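Local structure of molybdopterin-guanine dinucleotide biosynthesis adapter protein (Escherichia coli, 1NP6) at residues G38-T43 with D102-E107; P7-A12 with E113-V118; K24-A29 with E159-F164. The protein binds GTP, hydrolyses it weakly, and may act as an adapter in the efficient biosynthesis and use of the molybdopterin-guanine dinucleotide cofactor. One frame throughout, in Å; residues are numbered along the deposited sequence.

Contact 1: residues G38-T43 with D102-E107; sequences GLIKHT and DLILVE
K41 and E107 lie side by side on one face of the sheet, pointing the same way from paired positions of two parallel strands. The lysine chain runs alongside the carboxylate, its CG 3.4 Å from E107 OE1, then bends at its last two torsions (chi4 86°), and NZ ends 4.1 Å from that same oxygen, too far for a salt bridge. A water donates to E107 OE1 at 2.6 Å and takes only a weak bond from K41 NZ. With an alanine in place of K41, the carboxylate would probably lose the methylenes packed along it and one of its nearby positive charges. On the same face L39, with CG anti to the backbone N (chi1 180°), brings CD1 to 4.0 Å from L105 CB. The opposite face carries I40 and I104, which cross obliquely, I40 CG1 meeting I104 CG2 at 3.8 Å; both also touch A93 of helix 89-95. Between the faces five backbone bonds alternate from strand to strand, from G38 N to L103 O (2.7 Å) through to H42 N to E107 O. Such neighbouring parallel strands are characteristic of the P-loop NTPase fold, here with E107 touching the Walker A residues K19 and T20.

Contact 2: residues P7-A12 with E113-V118; sequences PLLAFA and EIAKIV
F11 lays one face of its ring over I117, whose CB stands 4.3 Å from the ring centroid and 28° off the ring normal, a CH-pi contact. The two residues are paired on adjacent parallel strands of a P-loop NTPase sheet, 8-12 being the strand that leads into the Walker A loop, and their side chains run side by side in the same direction. CG of F11 is anti to the carbonyl carbon (chi1 -83°), which brings the ring atoms CE2 and CZ close to I117; the far end of I117 follows the ring, with CD1 3.8 Å from F11 CZ. L23 and L26 of helix 19-32 also touch the ring. Nearer the start of the strand, L9 crosses I117 at an angle, CD2 meeting its CD1, while the other branch, L9 CD1, lies 4.1 Å from A115 CB.

On the other face, A10 and A12 offer only methyls to I114 and K116. A10 CB meets I114 CD1 at 3.7 Å, and the methylene chain of K116 passes by both alanines. Its bends at chi2 and chi3 accompany the turn of NZ to the backbone oxygen of E112. Three nearly straight backbone bonds join the strands, A10 N reaching A115 O in the carbonyl plane. Before this ladder begins a water takes over the join: it donates to L8 O at 2.6 Å and accepts from A115 N at 3.2 Å.

Contact 3: residues K24-A29 with E159-F164; sequences KKLIPA and EGLADF
With CG anti to the backbone N (chi1 176°), L26 swings its branched end out from helix 19-32 to meet helix 158-170, and L161, whose CG is likewise anti to its N (chi1 -176°), presents its own branch point from the other side. The touching is done by one methyl: L26 CD1 lies 4.0 Å from L161 CG and 3.9 Å from A162 N, so that it rests against both a side chain and the backbone of the facing helix. It also meets the methyl of A162, with L26 CD1 to A162 CB at 4.1 Å.

One turn further along, two alanines face each other, A29 CB and A162 CB standing 4.3 Å apart. Their small side chains mark the place where the backbones come nearest, yet the segment axes remain 9.5 Å apart at closest approach and cross at -60°. The contact is therefore a small apolar patch between steeply crossed helices, with the leucine packed beside the alanine pair. Both helices pack on the same side of the central parallel sheet, and L161 also reaches L153 of strand 151-154.

At the edge of the patch the chemistry changes. The carboxylate of E159 comes back near A29, placing OE2 4.0 Å from A29 CB. Its other oxygen, OE1, forms a salt bridge with R33, whose guanidinium also binds D163, and receives a bond of 2.8 Å from a water. That water donates in addition to A29 O, at 2.7 Å. No direct hydrogen bond joins the two segments: their polar join runs through this water, from the E159 carboxylate to A29 O at the exposed edge, so packing of carbons carries the buried contact itself.

In the fold
Followed from the N terminus, the chain first lays down 7-12, the strand from which the Walker A loop leads into helix 19-32, the carrier of 24-29, and then 38-43. Contact 1 closes the first long loop when 102-107 returns beside 38-43. Contact 2 closes a wider one when 113-118 settles against 7-12, so contact 1 nests within it. Contact 3, made last by 159-164, also encloses contact 1 but crosses contact 2. Strand 103-107 sits between 37-42 and 8-12, which makes contacts 1 and 2 one continuous sheet; contact 3 is the helical layer above it, meeting it through F11 with L26 and L105 with I27. Beyond 38-42 the sheet continues into the second subunit.

Contact 1: residues G38-T43 with D102-E107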
loop_
_atom_site.group_PDB
_atom_site.type_symbol
_atom_site.label_atom_id
_atom_site.label_comp_id
_atom_site.label_asym_id
_atom_site.label_seq_id
_atom_site.Cartn_x
_atom_site.Cartn_y
_atom_site.Cartn_z
ATOM N N GLY B 38 -0.659 6.039 -12.998
ATOM C CA GLY B 38 -0.018 5.503 -11.800
ATOM C C GLY B 38 1.435 5.965 -11.739
ATOM O O GLY B 38 2.007 6.412 -12.750
ATOM N N LEU B 39 2.035 5.827 -10.557
ATOM C CA LEU B 39 3.423 6.190 -10.309
ATOM C C LEU B 39 4.128 5.160 -9.412
ATOM O O LEU B 39 3.613 4.794 -8.344
ATOM C CB LEU B 39 3.521 7.552 -9.624
ATOM C CG LEU B 39 4.945 8.068 -9.299
ATOM C CD1 LEU B 39 5.756 8.368 -10.554
ATOM C CD2 LEU B 39 4.865 9.320 -8.444
ATOM N N ILE B 40 5.300 4.710 -9.851
ATOM C CA ILE B 40 6.176 3.870 -9.019
ATOM C C ILE B 40 7.507 4.615 -8.819
ATOM O O ILE B 40 8.179 4.997 -9.786
ATOM C CB ILE B 40 6.423 2.491 -9.692
ATOM C CG1 ILE B 40 5.091 1.792 -10.011
ATOM C CG2 ILE B 40 7.339 1.642 -8.798
ATOM C CD1 ILE B 40 5.234 0.370 -10.729
ATOM N N LYS B 41 7.882 4.818 -7.565
ATOM C CA LYS B 41 9.027 5.655 -7.218
ATOM C C LYS B 41 9.934 4.942 -6.206
ATOM O O LYS B 41 9.449 4.206 -5.344
ATOM C CB LYS B 41 8.504 6.962 -6.596
ATOM C CG LYS B 41 9.568 8.003 -6.221
ATOM C CD LYS B 41 8.937 9.262 -5.612
ATOM C CE LYS B 41 9.866 9.917 -4.578
ATOM N NZ LYS B 41 10.863 10.877 -5.166
ATOM N N HIS B 42 11.239 5.173 -6.311
ATOM C CA HIS B 42 12.206 4.774 -5.281
ATOM C C HIS B 42 12.560 5.946 -4.362
ATOM O O HIS B 42 12.643 7.090 -4.816
ATOM C CB HIS B 42 13.474 4.241 -5.947
ATOM C CG HIS B 42 14.406 3.547 -5.005
ATOM N ND1 HIS B 42 15.534 4.154 -4.492
ATOM C CD2 HIS B 42 14.388 2.294 -4.494
ATOM C CE1 HIS B 42 16.168 3.305 -3.703
ATOM N NE2 HIS B 42 15.495 2.170 -3.689
ATOM N N THR B 43 12.754 5.664 -3.069
ATOM C CA THR B 43 13.171 6.679 -2.106
ATOM C C THR B 43 14.266 6.147 -1.173
ATOM O O THR B 43 14.343 4.945 -0.917
ATOM C CB THR B 43 11.932 7.259 -1.310
ATOM O OG1 THR B 43 12.327 8.421 -0.570
ATOM C CG2 THR B 43 11.421 6.306 -0.223
ATOM N N ASP B 102 -4.438 3.914 -16.782
ATOM C CA ASP B 102 -4.118 3.882 -18.215
ATOM C C ASP B 102 -2.625 3.794 -18.528
ATOM O O ASP B 102 -2.247 3.428 -19.635
ATOM C CB ASP B 102 -4.671 5.140 -18.892
ATOM C CG ASP B 102 -6.161 5.308 -18.676
ATOM O OD1 ASP B 102 -6.912 4.364 -18.987
ATOM O OD2 ASP B 102 -6.680 6.344 -18.196
ATOM N N LEU B 103 -1.791 4.153 -17.550
ATOM C CA LEU B 103 -0.372 4.422 -17.750
ATOM C C LEU B 103 0.328 4.433 -16.403
ATOM O O LEU B 103 -0.139 5.080 -15.477
ATOM C CB LEU B 103 -0.183 5.804 -18.394
ATOM C CG LEU B 103 1.230 6.375 -18.499
ATOM C CD1 LEU B 103 1.969 5.777 -19.722
ATOM C CD2 LEU B 103 1.198 7.890 -18.573
ATOM N N ILE B 104 1.457 3.740 -16.296
ATOM C CA ILE B 104 2.245 3.801 -15.073
ATOM C C ILE B 104 3.598 4.458 -15.330
ATOM O O ILE B 104 4.399 3.956 -16.126
ATOM C CB ILE B 104 2.395 2.377 -14.461
ATOM C CG1 ILE B 104 1.031 1.816 -14.036
ATOM C CG2 ILE B 104 3.346 2.378 -13.284
ATOM C CD1 ILE B 104 1.016 0.269 -13.819
ATOM N N LEU B 105 3.858 5.577 -14.643
ATOM C CA LEU B 105 5.145 6.266 -14.714
ATOM C C LEU B 105 6.132 5.675 -13.699
ATOM O O LEU B 105 5.719 5.314 -12.598
ATOM C CB LEU B 105 4.984 7.776 -14.467
ATOM C CG LEU B 105 3.979 8.478 -15.397
ATOM C CD1 LEU B 105 3.513 9.844 -14.849
ATOM C CD2 LEU B 105 4.578 8.639 -16.797
ATOM N N VAL B 106 7.419 5.613 -14.068
ATOM C CA VAL B 106 8.462 4.988 -13.225
ATOM C C VAL B 106 9.675 5.888 -13.043
ATOM O O VAL B 106 10.210 6.420 -14.022
ATOM C CB VAL B 106 8.915 3.616 -13.808
ATOM C CG1 VAL B 106 9.934 2.923 -12.864
ATOM C CG2 VAL B 106 7.708 2.736 -14.072
ATOM N N GLU B 107 10.117 6.053 -11.793
ATOM C CA GLU B 107 11.181 7.007 -11.448
ATOM C C GLU B 107 12.071 6.629 -10.230
ATOM O O GLU B 107 11.587 6.100 -9.231
ATOM C CB GLU B 107 10.526 8.372 -11.187
ATOM C CG GLU B 107 11.387 9.340 -10.413
ATOM C CD GLU B 107 10.566 10.386 -9.711
ATOM O OE1 GLU B 107 9.609 10.012 -9.001
ATOM O OE2 GLU B 107 10.877 11.580 -9.888
HETATM O O HOH W 1 9.093 12.224 -7.830
#

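Contact 2: residues P7-A12 with E113-V118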
loop_
_atom_site.group_PDB
_atom_site.type_symbol
_atom_site.label_atom_id
_atom_site.label_comp_id
_atom_site.label_asym_id
_atom_site.label_seq_id
_atom_site.Cartn_x
_atom_site.Cartn_y
_atom_site.Cartn_z
ATOM N N PRO B 7 0.744 0.190 -20.404
ATOM C CA PRO B 7 2.110 0.674 -20.631
ATOM C C PRO B 7 2.804 1.221 -19.385
ATOM O O PRO B 7 2.207 1.978 -18.598
ATOM C CB PRO B 7 1.919 1.806 -21.651
ATOM C CG PRO B 7 0.596 1.572 -22.256
ATOM C CD PRO B 7 -0.247 0.963 -21.180
ATOM N N LEU B 8 4.063 0.811 -19.226
ATOM C CA LEU B 8 5.004 1.360 -18.256
ATOM C C LEU B 8 5.986 2.326 -18.959
ATOM O O LEU B 8 6.540 2.010 -20.019
ATOM C CB LEU B 8 5.785 0.208 -17.600
ATOM C CG LEU B 8 5.384 -0.349 -16.225
ATOM C CD1 LEU B 8 3.963 -0.899 -16.214
ATOM C CD2 LEU B 8 6.375 -1.417 -15.752
ATOM N N LEU B 9 6.213 3.502 -18.376
ATOM C CA LEU B 9 7.120 4.494 -18.969
ATOM C C LEU B 9 8.030 5.138 -17.918
ATOM O O LEU B 9 7.550 5.767 -16.965
ATOM C CB LEU B 9 6.317 5.590 -19.704
ATOM C CG LEU B 9 7.114 6.740 -20.346
ATOM C CD1 LEU B 9 7.939 6.274 -21.566
ATOM C CD2 LEU B 9 6.175 7.880 -20.738
ATOM N N ALA B 10 9.341 4.997 -18.089
ATOM C CA ALA B 10 10.289 5.576 -17.135
ATOM C C ALA B 10 10.790 6.953 -17.570
ATOM O O ALA B 10 10.894 7.240 -18.762
ATOM C CB ALA B 10 11.474 4.640 -16.911
ATOM N N PHE B 11 11.115 7.777 -16.580
ATOM C CA PHE B 11 11.810 9.038 -16.773
ATOM C C PHE B 11 13.159 8.943 -16.083
ATOM O O PHE B 11 13.236 8.630 -14.892
ATOM C CB PHE B 11 10.981 10.208 -16.205
ATOM C CG PHE B 11 9.927 10.706 -17.163
ATOM C CD1 PHE B 11 8.712 10.055 -17.269
ATOM C CD2 PHE B 11 10.181 11.781 -18.003
ATOM C CE1 PHE B 11 7.759 10.470 -18.181
ATOM C CE2 PHE B 11 9.224 12.209 -18.915
ATOM C CZ PHE B 11 8.014 11.558 -18.998
ATOM N N ALA B 12 14.224 9.185 -16.840
ATOM C CA ALA B 12 15.559 8.979 -16.318
ATOM C C ALA B 12 16.437 10.203 -16.492
ATOM O O ALA B 12 16.428 10.837 -17.547
ATOM C CB ALA B 12 16.203 7.738 -16.984
ATOM N N GLU B 113 14.384 -1.184 -17.007
ATOM C CA GLU B 113 14.511 -1.770 -18.341
ATOM C C GLU B 113 13.200 -1.783 -19.136
ATOM O O GLU B 113 12.668 -2.851 -19.471
ATOM C CB GLU B 113 15.131 -3.168 -18.233
ATOM C CG GLU B 113 16.610 -3.156 -17.854
ATOM C CD GLU B 113 16.865 -3.215 -16.351
ATOM O OE1 GLU B 113 15.997 -2.786 -15.557
ATOM O OE2 GLU B 113 17.952 -3.689 -15.953
ATOM N N ILE B 114 12.701 -0.578 -19.445
ATOM C CA ILE B 114 11.448 -0.368 -20.195
ATOM C C ILE B 114 11.510 0.946 -21.009
ATOM O O ILE B 114 12.461 1.700 -20.864
ATOM C CB ILE B 114 10.239 -0.345 -19.224
ATOM C CG1 ILE B 114 10.693 -0.086 -17.776
ATOM C CG2 ILE B 114 9.452 -1.651 -19.314
ATOM C CD1 ILE B 114 10.200 1.225 -17.180
ATOM N N ALA B 115 10.522 1.189 -21.874
ATOM C CA ALA B 115 10.412 2.470 -22.601
ATOM C C ALA B 115 10.742 3.637 -21.667
ATOM O O ALA B 115 10.317 3.635 -20.507
ATOM C CB ALA B 115 9.027 2.647 -23.191
ATOM N N LYS B 116 11.509 4.603 -22.177
ATOM C CA LYS B 116 12.128 5.616 -21.326
ATOM C C LYS B 116 12.289 6.971 -22.020
ATOM O O LYS B 116 12.676 7.038 -23.191
ATOM C CB LYS B 116 13.510 5.114 -20.894
ATOM C CG LYS B 116 13.980 5.573 -19.535
ATOM C CD LYS B 116 14.841 4.499 -18.850
ATOM C CE LYS B 116 15.872 3.875 -19.799
ATOM N NZ LYS B 116 16.880 3.065 -19.058
ATOM N N ILE B 117 12.012 8.047 -21.285
ATOM C CA ILE B 117 12.391 9.399 -21.717
ATOM C C ILE B 117 13.539 9.859 -20.820
ATOM O O ILE B 117 13.479 9.703 -19.600
ATOM C CB ILE B 117 11.162 10.362 -21.668
ATOM C CG1 ILE B 117 10.137 9.915 -22.717
ATOM C CG2 ILE B 117 11.605 11.851 -21.869
ATOM C CD1 ILE B 117 8.767 10.564 -22.599
ATOM N N VAL B 118 14.603 10.365 -21.441
ATOM C CA VAL B 118 15.813 10.811 -20.754
ATOM C C VAL B 118 15.819 12.350 -20.754
ATOM O O VAL B 118 15.428 12.960 -21.726
ATOM C CB VAL B 118 17.085 10.272 -21.462
ATOM C CG1 VAL B 118 18.387 10.894 -20.903
ATOM C CG2 VAL B 118 17.133 8.761 -21.349
HETATM O O HOH W 2 7.534 0.078 -21.422
#

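Contact 3: residues K24-A29 with E159-F164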
loop_
_atom_site.group_PDB
_atom_site.type_symbol
_atom_site.label_atom_id
_atom_site.label_comp_id
_atom_site.label_asym_id
_atom_site.label_seq_id
_atom_site.Cartn_x
_atom_site.Cartn_y
_atom_site.Cartn_z
ATOM N N LYS B 24 6.012 16.473 -11.404
ATOM C CA LYS B 24 5.062 17.295 -10.638
ATOM C C LYS B 24 4.109 18.097 -11.508
ATOM O O LYS B 24 2.969 18.318 -11.108
ATOM C CB LYS B 24 5.799 18.255 -9.692
ATOM C CG LYS B 24 6.117 17.667 -8.343
ATOM C CD LYS B 24 6.112 18.740 -7.265
ATOM C CE LYS B 24 7.336 18.640 -6.365
ATOM N NZ LYS B 24 7.875 19.989 -6.029
ATOM N N LYS B 25 4.573 18.528 -12.687
ATOM C CA LYS B 25 3.748 19.257 -13.664
ATOM C C LYS B 25 3.163 18.397 -14.800
ATOM O O LYS B 25 2.151 18.755 -15.397
ATOM C CB LYS B 25 4.526 20.415 -14.308
ATOM C CG LYS B 25 5.647 21.011 -13.471
ATOM C CD LYS B 25 5.962 22.426 -13.918
ATOM C CE LYS B 25 6.981 22.444 -15.046
ATOM N NZ LYS B 25 6.853 23.656 -15.913
ATOM N N LEU B 26 3.812 17.287 -15.134
ATOM C CA LEU B 26 3.321 16.449 -16.230
ATOM C C LEU B 26 2.076 15.661 -15.845
ATOM O O LEU B 26 1.134 15.545 -16.652
ATOM C CB LEU B 26 4.435 15.491 -16.711
ATOM C CG LEU B 26 4.026 14.485 -17.793
ATOM C CD1 LEU B 26 3.683 15.165 -19.120
ATOM C CD2 LEU B 26 5.135 13.413 -17.960
ATOM N N ILE B 27 2.064 15.130 -14.616
ATOM C CA ILE B 27 0.964 14.306 -14.117
ATOM C C ILE B 27 -0.394 15.061 -14.141
ATOM O O ILE B 27 -1.381 14.541 -14.666
ATOM C CB ILE B 27 1.307 13.692 -12.724
ATOM C CG1 ILE B 27 2.330 12.540 -12.887
ATOM C CG2 ILE B 27 0.056 13.159 -12.010
ATOM C CD1 ILE B 27 3.065 12.149 -11.587
ATOM N N PRO B 28 -0.450 16.277 -13.606
ATOM C CA PRO B 28 -1.677 17.091 -13.735
ATOM C C PRO B 28 -2.114 17.278 -15.182
ATOM O O PRO B 28 -3.309 17.144 -15.463
ATOM C CB PRO B 28 -1.284 18.448 -13.108
ATOM C CG PRO B 28 -0.172 18.131 -12.161
ATOM C CD PRO B 28 0.588 16.955 -12.799
ATOM N N ALA B 29 -1.156 17.577 -16.073
ATOM C CA ALA B 29 -1.408 17.783 -17.479
ATOM C C ALA B 29 -1.978 16.533 -18.150
ATOM O O ALA B 29 -2.881 16.621 -18.987
ATOM C CB ALA B 29 -0.148 18.233 -18.174
ATOM N N GLU B 159 2.971 20.849 -22.031
ATOM C CA GLU B 159 1.860 20.403 -22.887
ATOM C C GLU B 159 2.330 19.614 -24.121
ATOM O O GLU B 159 1.671 18.659 -24.545
ATOM C CB GLU B 159 0.955 21.571 -23.322
ATOM C CG GLU B 159 0.320 22.352 -22.175
ATOM C CD GLU B 159 -0.673 21.532 -21.362
ATOM O OE1 GLU B 159 -1.393 20.688 -21.950
ATOM O OE2 GLU B 159 -0.728 21.733 -20.126
ATOM N N GLY B 160 3.455 20.027 -24.695
ATOM C CA GLY B 160 4.053 19.328 -25.815
ATOM C C GLY B 160 4.479 17.923 -25.406
ATOM O O GLY B 160 4.267 16.966 -26.160
ATOM N N LEU B 161 5.063 17.821 -24.210
ATOM C CA LEU B 161 5.464 16.543 -23.605
ATOM C C LEU B 161 4.253 15.628 -23.359
ATOM O O LEU B 161 4.293 14.436 -23.663
ATOM C CB LEU B 161 6.257 16.800 -22.309
ATOM C CG LEU B 161 6.863 15.606 -21.551
ATOM C CD1 LEU B 161 7.689 14.700 -22.479
ATOM C CD2 LEU B 161 7.708 16.095 -20.386
ATOM N N ALA B 162 3.167 16.195 -22.834
ATOM C CA ALA B 162 1.927 15.454 -22.631
ATOM C C ALA B 162 1.339 14.941 -23.959
ATOM O O ALA B 162 0.776 13.851 -24.003
ATOM C CB ALA B 162 0.883 16.317 -21.856
ATOM N N ASP B 163 1.501 15.712 -25.032
ATOM C CA ASP B 163 1.042 15.312 -26.356
ATOM C C ASP B 163 1.855 14.122 -26.857
ATOM O O ASP B 163 1.298 13.203 -27.455
ATOM C CB ASP B 163 1.175 16.457 -27.369
ATOM C CG ASP B 163 0.132 17.558 -27.169
ATOM O OD1 ASP B 163 -0.784 17.394 -26.343
ATOM O OD2 ASP B 163 0.158 18.623 -27.804
ATOM N N PHE B 164 3.164 14.160 -26.623
ATOM C CA PHE B 164 4.074 13.114 -27.109
ATOM C C PHE B 164 3.813 11.777 -26.399
ATOM O O PHE B 164 3.912 10.692 -27.012
ATOM C CB PHE B 164 5.536 13.559 -26.956
ATOM C CG PHE B 164 6.541 12.494 -27.325
ATOM C CD1 PHE B 164 7.022 12.397 -28.627
ATOM C CD2 PHE B 164 6.995 11.589 -26.364
ATOM C CE1 PHE B 164 7.937 11.396 -28.974
ATOM C CE2 PHE B 164 7.906 10.592 -26.705
ATOM C CZ PHE B 164 8.380 10.508 -28.013
HETATM O O HOH W 3 -2.824 18.592 -20.794
#